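Lipase (Photobacterium sp. M37, PDB 2ORY) hydrolyses triacylglycerols as a cold-adapted lipase of the alpha/beta-hydrolase fold, class 3 lipase family, probably through a catalytic triad. Local coordinates at residues A[113-118]-A[216-220]; A[121-126]-A[211-216]. All blocks are in the same frame, centred on the assembly; numbering follows the deposited sequence.

Both contacts fasten the stretch around the two-stranded antiparallel sheet of 110-112 and 124-126 to helix 214-224, and their centres lie about 7 Å apart. Along the chain the order is 113-118, 121-126, 211-216 and 216-220, so the pair 121-126/211-216 is enclosed by the pair 113-118/216-220. Interaction 2 holds the helix start through backbone and capping bonds; interaction 1 starts from Phe216 and runs on to Tyr219, about one turn along. Phe216 belongs to both, its edge on Trp113 and one face on Ile125, which also touch each other, while Leu123 packs on Tyr219. Together the contacts tie region 113-126 to a helix some 100 residues on, at the periphery of the chain.

Interaction 1 of 2, residues A[113-118]-A[216-220]; sequences WPYASV and FADYF
Phe216 opens the contact by pointing the edge of its ring at Trp113. Phe216 CE1 stands over one face of the indole, 3.5 Å from Trp113 CE3, and the planes meet at 68° in a T-shaped pair whose centroids are 5.2 Å apart. Trp113 offers a broad, polarisable face, to which the C-H edge of a phenylalanine is well suited; Tyr115 CD1 lies over the opposite face, toward its rim. With CG of Phe216 anti to the backbone N (chi1 167°), the ring reaches across from the helix to the loop. One turn on, Tyr219 lies alongside the loop, with Ala116 and Val118 on the same side of its ring. Tyr219 CZ lies 3.6 Å from Ala116 CB, whose small methyl fits beside the phenol end, and nearer the ring base Tyr219 CD1 is 3.7 Å from Val118 CG2, the branch beside the backbone N. The hydroxyl of Tyr219 and NE1 of Trp113 both hydrogen-bond to the carboxylate of Asp189, so the polar ends of two apolar-packed rings share one acceptor group. Asp189 ends helix 175-189, against which Trp113 also packs through Thr182 and Leu185; the loop between strands 110-112 and 124-126 thus touches both that helix and helix 214-224.

Interaction 2 of 2, residues A[121-126]-A[211-216]; sequences RILKIS and AGNADF
Asn213 lies at the centre of this contact and joins the start of helix 214-224 to the edge of strand 124-126. Asn213 N donates to Lys124 O at 2.8 Å, while the side-chain ND2 gives a hydrogen bond to Ile122 O, in the carbonyl plane. Asn213 OD1 accepts from Phe216 N at 2.8 Å, making Asn213 the N-cap of helix 214-224, and takes a weaker bond from Lys124 N. The torsion that sets CG between the backbone N and carbonyl carbon (chi1 65°) lets one amide serve strand and helix together, a task for which asparagine, with both donor and acceptor, is apt. Beside it Gly212 forms a single beta bridge with Ile125, their CA atoms 3.8 Å apart. Gly212 CA comes within 3.3 Å of Lys124 O, where a side chain would collide, so glycine suits the bridge. Ser126 N closes this end on Ala211 O with a nearly straight bond of 3.1 Å. On the buried side, Ile125 CG2 sits over the face of the Phe216 ring, 3.7 Å from its centroid, in a CH-pi contact. Asp215 belongs to the firm part too: its OD2 takes a nearly straight bond from Ile122 N at 2.9 Å, on the anti side and 26° out of the carboxylate plane.

The solvent side is looser. The Ile122 side chain is exposed, and exposed Arg121 makes merely a long salt bridge, NH1 to Asp215 OD1 at 4.0 Å, with the two flat groups 82° apart. The chemistry implies that directional bonds to backbone atoms, more than charge pairing, fix the helix start against the strand; the carboxylate near the helix N-terminus should also be favoured by the helix dipole.

Interaction 1 of 2, residues A[113-118]-A[216-220]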
loop_
_atom_site.group_PDB
_atom_site.type_symbol
_atom_site.label_atom_id
_atom_site.label_comp_id
_atom_site.label_asym_id
_atom_site.label_seq_id
_atom_site.Cartn_x
_atom_site.Cartn_y
_atom_site.Cartn_z
ATOM N N TRP A 113 10.739 12.667 10.289
ATOM C CA TRP A 113 10.722 11.249 10.604
ATOM C C TRP A 113 11.170 11.148 12.060
ATOM O O TRP A 113 12.264 11.585 12.425
ATOM C CB TRP A 113 11.690 10.507 9.686
ATOM C CG TRP A 113 11.754 9.038 9.922
ATOM C CD1 TRP A 113 12.853 8.318 10.302
ATOM C CD2 TRP A 113 10.694 8.087 9.721
ATOM N NE1 TRP A 113 12.544 6.976 10.341
ATOM C CE2 TRP A 113 11.231 6.805 9.992
ATOM C CE3 TRP A 113 9.349 8.196 9.340
ATOM C CZ2 TRP A 113 10.467 5.634 9.892
ATOM C CZ3 TRP A 113 8.582 7.025 9.240
ATOM C CH2 TRP A 113 9.147 5.763 9.516
ATOM N N PRO A 114 10.318 10.577 12.914
ATOM C CA PRO A 114 10.686 10.468 14.322
ATOM C C PRO A 114 11.558 9.309 14.786
ATOM O O PRO A 114 12.009 9.316 15.926
ATOM C CB PRO A 114 9.327 10.493 15.035
ATOM C CG PRO A 114 8.403 9.860 14.060
ATOM C CD PRO A 114 8.880 10.324 12.699
ATOM N N TYR A 115 11.847 8.345 13.920
ATOM C CA TYR A 115 12.611 7.190 14.372
ATOM C C TYR A 115 14.076 7.074 13.981
ATOM O O TYR A 115 14.696 6.062 14.261
ATOM C CB TYR A 115 11.866 5.912 13.970
ATOM C CG TYR A 115 10.405 5.977 14.324
ATOM C CD1 TYR A 115 9.432 6.217 13.345
ATOM C CD2 TYR A 115 9.993 5.856 15.647
ATOM C CE1 TYR A 115 8.093 6.334 13.683
ATOM C CE2 TYR A 115 8.664 5.977 15.990
ATOM C CZ TYR A 115 7.719 6.214 15.009
ATOM O OH TYR A 115 6.407 6.347 15.374
ATOM N N ALA A 116 14.620 8.086 13.319
ATOM C CA ALA A 116 16.026 8.082 12.935
ATOM C C ALA A 116 16.435 9.445 12.393
ATOM O O ALA A 116 15.611 10.183 11.842
ATOM C CB ALA A 116 16.303 7.004 11.896
ATOM N N SER A 117 17.712 9.772 12.562
ATOM C CA SER A 117 18.253 11.035 12.095
ATOM C C SER A 117 19.507 10.786 11.265
ATOM O O SER A 117 20.201 9.783 11.445
ATOM C CB SER A 117 18.602 11.915 13.285
ATOM O OG SER A 117 19.554 11.255 14.093
ATOM N N VAL A 118 19.795 11.707 10.353
ATOM C CA VAL A 118 20.965 11.584 9.501
ATOM C C VAL A 118 21.716 12.913 9.374
ATOM O O VAL A 118 21.150 13.932 8.954
ATOM C CB VAL A 118 20.577 11.093 8.092
ATOM C CG1 VAL A 118 21.795 11.041 7.213
ATOM C CG2 VAL A 118 19.955 9.720 8.180
ATOM N N PHE A 216 14.208 11.474 3.174
ATOM C CA PHE A 216 13.521 10.338 3.809
ATOM C C PHE A 216 13.673 9.124 2.900
ATOM O O PHE A 216 14.029 8.033 3.348
ATOM C CB PHE A 216 12.016 10.621 3.988
ATOM C CG PHE A 216 11.201 9.392 4.339
ATOM C CD1 PHE A 216 11.083 8.973 5.656
ATOM C CD2 PHE A 216 10.574 8.647 3.339
ATOM C CE1 PHE A 216 10.345 7.827 5.984
ATOM C CE2 PHE A 216 9.838 7.502 3.649
ATOM C CZ PHE A 216 9.722 7.091 4.973
ATOM N N ALA A 217 13.378 9.337 1.619
ATOM C CA ALA A 217 13.480 8.300 0.599
ATOM C C ALA A 217 14.908 7.766 0.474
ATOM O O ALA A 217 15.110 6.563 0.318
ATOM C CB ALA A 217 13.007 8.851 -0.757
ATOM N N ASP A 218 15.901 8.650 0.521
ATOM C CA ASP A 218 17.293 8.189 0.433
ATOM C C ASP A 218 17.667 7.379 1.694
ATOM O O ASP A 218 18.359 6.366 1.618
ATOM C CB ASP A 218 18.249 9.373 0.252
ATOM C CG ASP A 218 18.205 9.961 -1.156
ATOM O OD1 ASP A 218 17.809 9.242 -2.104
ATOM O OD2 ASP A 218 18.584 11.145 -1.316
ATOM N N TYR A 219 17.208 7.817 2.856
ATOM C CA TYR A 219 17.499 7.060 4.051
ATOM C C TYR A 219 16.840 5.683 3.919
ATOM O O TYR A 219 17.461 4.650 4.195
ATOM C CB TYR A 219 16.964 7.769 5.282
ATOM C CG TYR A 219 17.089 6.937 6.525
ATOM C CD1 TYR A 219 18.342 6.632 7.065
ATOM C CD2 TYR A 219 15.955 6.429 7.160
ATOM C CE1 TYR A 219 18.456 5.844 8.206
ATOM C CE2 TYR A 219 16.065 5.634 8.298
ATOM C CZ TYR A 219 17.312 5.347 8.812
ATOM O OH TYR A 219 17.408 4.537 9.923
ATOM N N PHE A 220 15.577 5.662 3.495
ATOM C CA PHE A 220 14.866 4.389 3.305
ATOM C C PHE A 220 15.652 3.423 2.383
ATOM O O PHE A 220 15.798 2.238 2.689
ATOM C CB PHE A 220 13.485 4.633 2.691
ATOM C CG PHE A 220 12.709 3.379 2.449
ATOM C CD1 PHE A 220 11.855 2.879 3.426
ATOM C CD2 PHE A 220 12.857 2.672 1.261
ATOM C CE1 PHE A 220 11.157 1.686 3.221
ATOM C CE2 PHE A 220 12.171 1.480 1.044
ATOM C CZ PHE A 220 11.317 0.987 2.027
#

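Interaction 2 of 2, residues A[121-126]-A[211-216]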
loop_
_atom_site.group_PDB
_atom_site.type_symbol
_atom_site.label_atom_id
_atom_site.label_comp_id
_atom_site.label_asym_id
_atom_site.label_seq_id
_atom_site.Cartn_x
_atom_site.Cartn_y
_atom_site.Cartn_z
ATOM N N ARG A 121 21.057 15.927 7.143
ATOM C CA ARG A 121 19.861 15.573 6.367
ATOM C C ARG A 121 18.596 15.922 7.159
ATOM O O ARG A 121 18.601 15.926 8.390
ATOM C CB ARG A 121 19.843 14.076 6.027
ATOM C CG ARG A 121 21.050 13.596 5.249
ATOM C CD ARG A 121 21.157 14.257 3.879
ATOM N NE ARG A 121 22.414 13.904 3.217
ATOM C CZ ARG A 121 22.776 14.320 2.006
ATOM N NH1 ARG A 121 21.973 15.112 1.304
ATOM N NH2 ARG A 121 23.950 13.957 1.500
ATOM N N ILE A 122 17.518 16.228 6.446
ATOM C CA ILE A 122 16.254 16.555 7.082
ATOM C C ILE A 122 15.190 15.613 6.525
ATOM O O ILE A 122 14.573 15.897 5.497
ATOM C CB ILE A 122 15.829 18.012 6.794
ATOM C CG1 ILE A 122 16.826 18.999 7.405
ATOM C CG2 ILE A 122 14.479 18.280 7.408
ATOM C CD1 ILE A 122 18.131 19.087 6.673
ATOM N N LEU A 123 15.000 14.483 7.201
ATOM C CA LEU A 123 14.025 13.476 6.794
ATOM C C LEU A 123 12.645 13.902 7.229
ATOM O O LEU A 123 12.415 14.164 8.402
ATOM C CB LEU A 123 14.329 12.124 7.439
ATOM C CG LEU A 123 15.614 11.400 7.059
ATOM C CD1 LEU A 123 16.814 12.288 7.345
ATOM C CD2 LEU A 123 15.692 10.094 7.837
ATOM N N LYS A 124 11.731 13.964 6.272
ATOM C CA LYS A 124 10.366 14.351 6.560
ATOM C C LYS A 124 9.354 13.557 5.748
ATOM O O LYS A 124 9.601 13.171 4.599
ATOM C CB LYS A 124 10.162 15.840 6.288
ATOM C CG LYS A 124 10.851 16.754 7.281
ATOM C CD LYS A 124 10.543 18.224 6.996
ATOM C CE LYS A 124 11.263 19.145 7.982
ATOM N NZ LYS A 124 11.052 20.587 7.679
ATOM N N ILE A 125 8.215 13.303 6.376
ATOM C CA ILE A 125 7.127 12.597 5.735
ATOM C C ILE A 125 5.907 13.520 5.757
ATOM O O ILE A 125 5.824 14.434 6.578
ATOM C CB ILE A 125 6.800 11.288 6.480
ATOM C CG1 ILE A 125 6.529 11.579 7.955
ATOM C CG2 ILE A 125 7.951 10.312 6.325
ATOM C CD1 ILE A 125 6.093 10.359 8.733
ATOM N N SER A 126 4.968 13.298 4.851
ATOM C CA SER A 126 3.769 14.125 4.820
ATOM C C SER A 126 2.977 13.814 6.087
ATOM O O SER A 126 3.093 12.720 6.634
ATOM C CB SER A 126 2.907 13.758 3.619
ATOM O OG SER A 126 2.386 12.444 3.793
ATOM N N ALA A 211 5.628 8.772 0.139
ATOM C CA ALA A 211 5.319 9.004 1.543
ATOM C C ALA A 211 6.027 10.240 2.088
ATOM O O ALA A 211 5.457 10.946 2.903
ATOM C CB ALA A 211 5.711 7.799 2.387
ATOM N N GLY A 212 7.255 10.506 1.642
ATOM C CA GLY A 212 7.999 11.643 2.170
ATOM C C GLY A 212 8.983 12.316 1.223
ATOM O O GLY A 212 8.880 12.153 0.005
ATOM N N ASN A 213 9.944 13.064 1.773
ATOM C CA ASN A 213 10.901 13.792 0.931
ATOM C C ASN A 213 12.131 13.001 0.501
ATOM O O ASN A 213 12.322 11.858 0.923
ATOM C CB ASN A 213 11.335 15.106 1.601
ATOM C CG ASN A 213 12.113 14.892 2.897
ATOM O OD1 ASN A 213 12.599 13.793 3.189
ATOM N ND2 ASN A 213 12.248 15.955 3.669
ATOM N N ALA A 214 12.952 13.618 -0.349
ATOM C CA ALA A 214 14.164 12.984 -0.869
ATOM C C ALA A 214 15.050 12.401 0.228
ATOM O O ALA A 214 15.469 11.246 0.135
ATOM C CB ALA A 214 14.962 13.979 -1.723
ATOM N N ASP A 215 15.335 13.198 1.254
ATOM C CA ASP A 215 16.156 12.740 2.372
ATOM C C ASP A 215 15.538 11.529 3.080
ATOM O O ASP A 215 16.268 10.657 3.543
ATOM C CB ASP A 215 16.386 13.872 3.392
ATOM C CG ASP A 215 17.427 14.891 2.921
ATOM O OD1 ASP A 215 18.054 14.656 1.866
ATOM O OD2 ASP A 215 17.620 15.922 3.609
ATOM N N PHE A 216 14.208 11.474 3.174
ATOM C CA PHE A 216 13.521 10.338 3.809
ATOM C C PHE A 216 13.673 9.124 2.900
ATOM O O PHE A 216 14.029 8.033 3.348
ATOM C CB PHE A 216 12.016 10.621 3.988
ATOM C CG PHE A 216 11.201 9.392 4.339
ATOM C CD1 PHE A 216 11.083 8.973 5.656
ATOM C CD2 PHE A 216 10.574 8.647 3.339
ATOM C CE1 PHE A 216 10.345 7.827 5.984
ATOM C CE2 PHE A 216 9.838 7.502 3.649
ATOM C CZ PHE A 216 9.722 7.091 4.973
#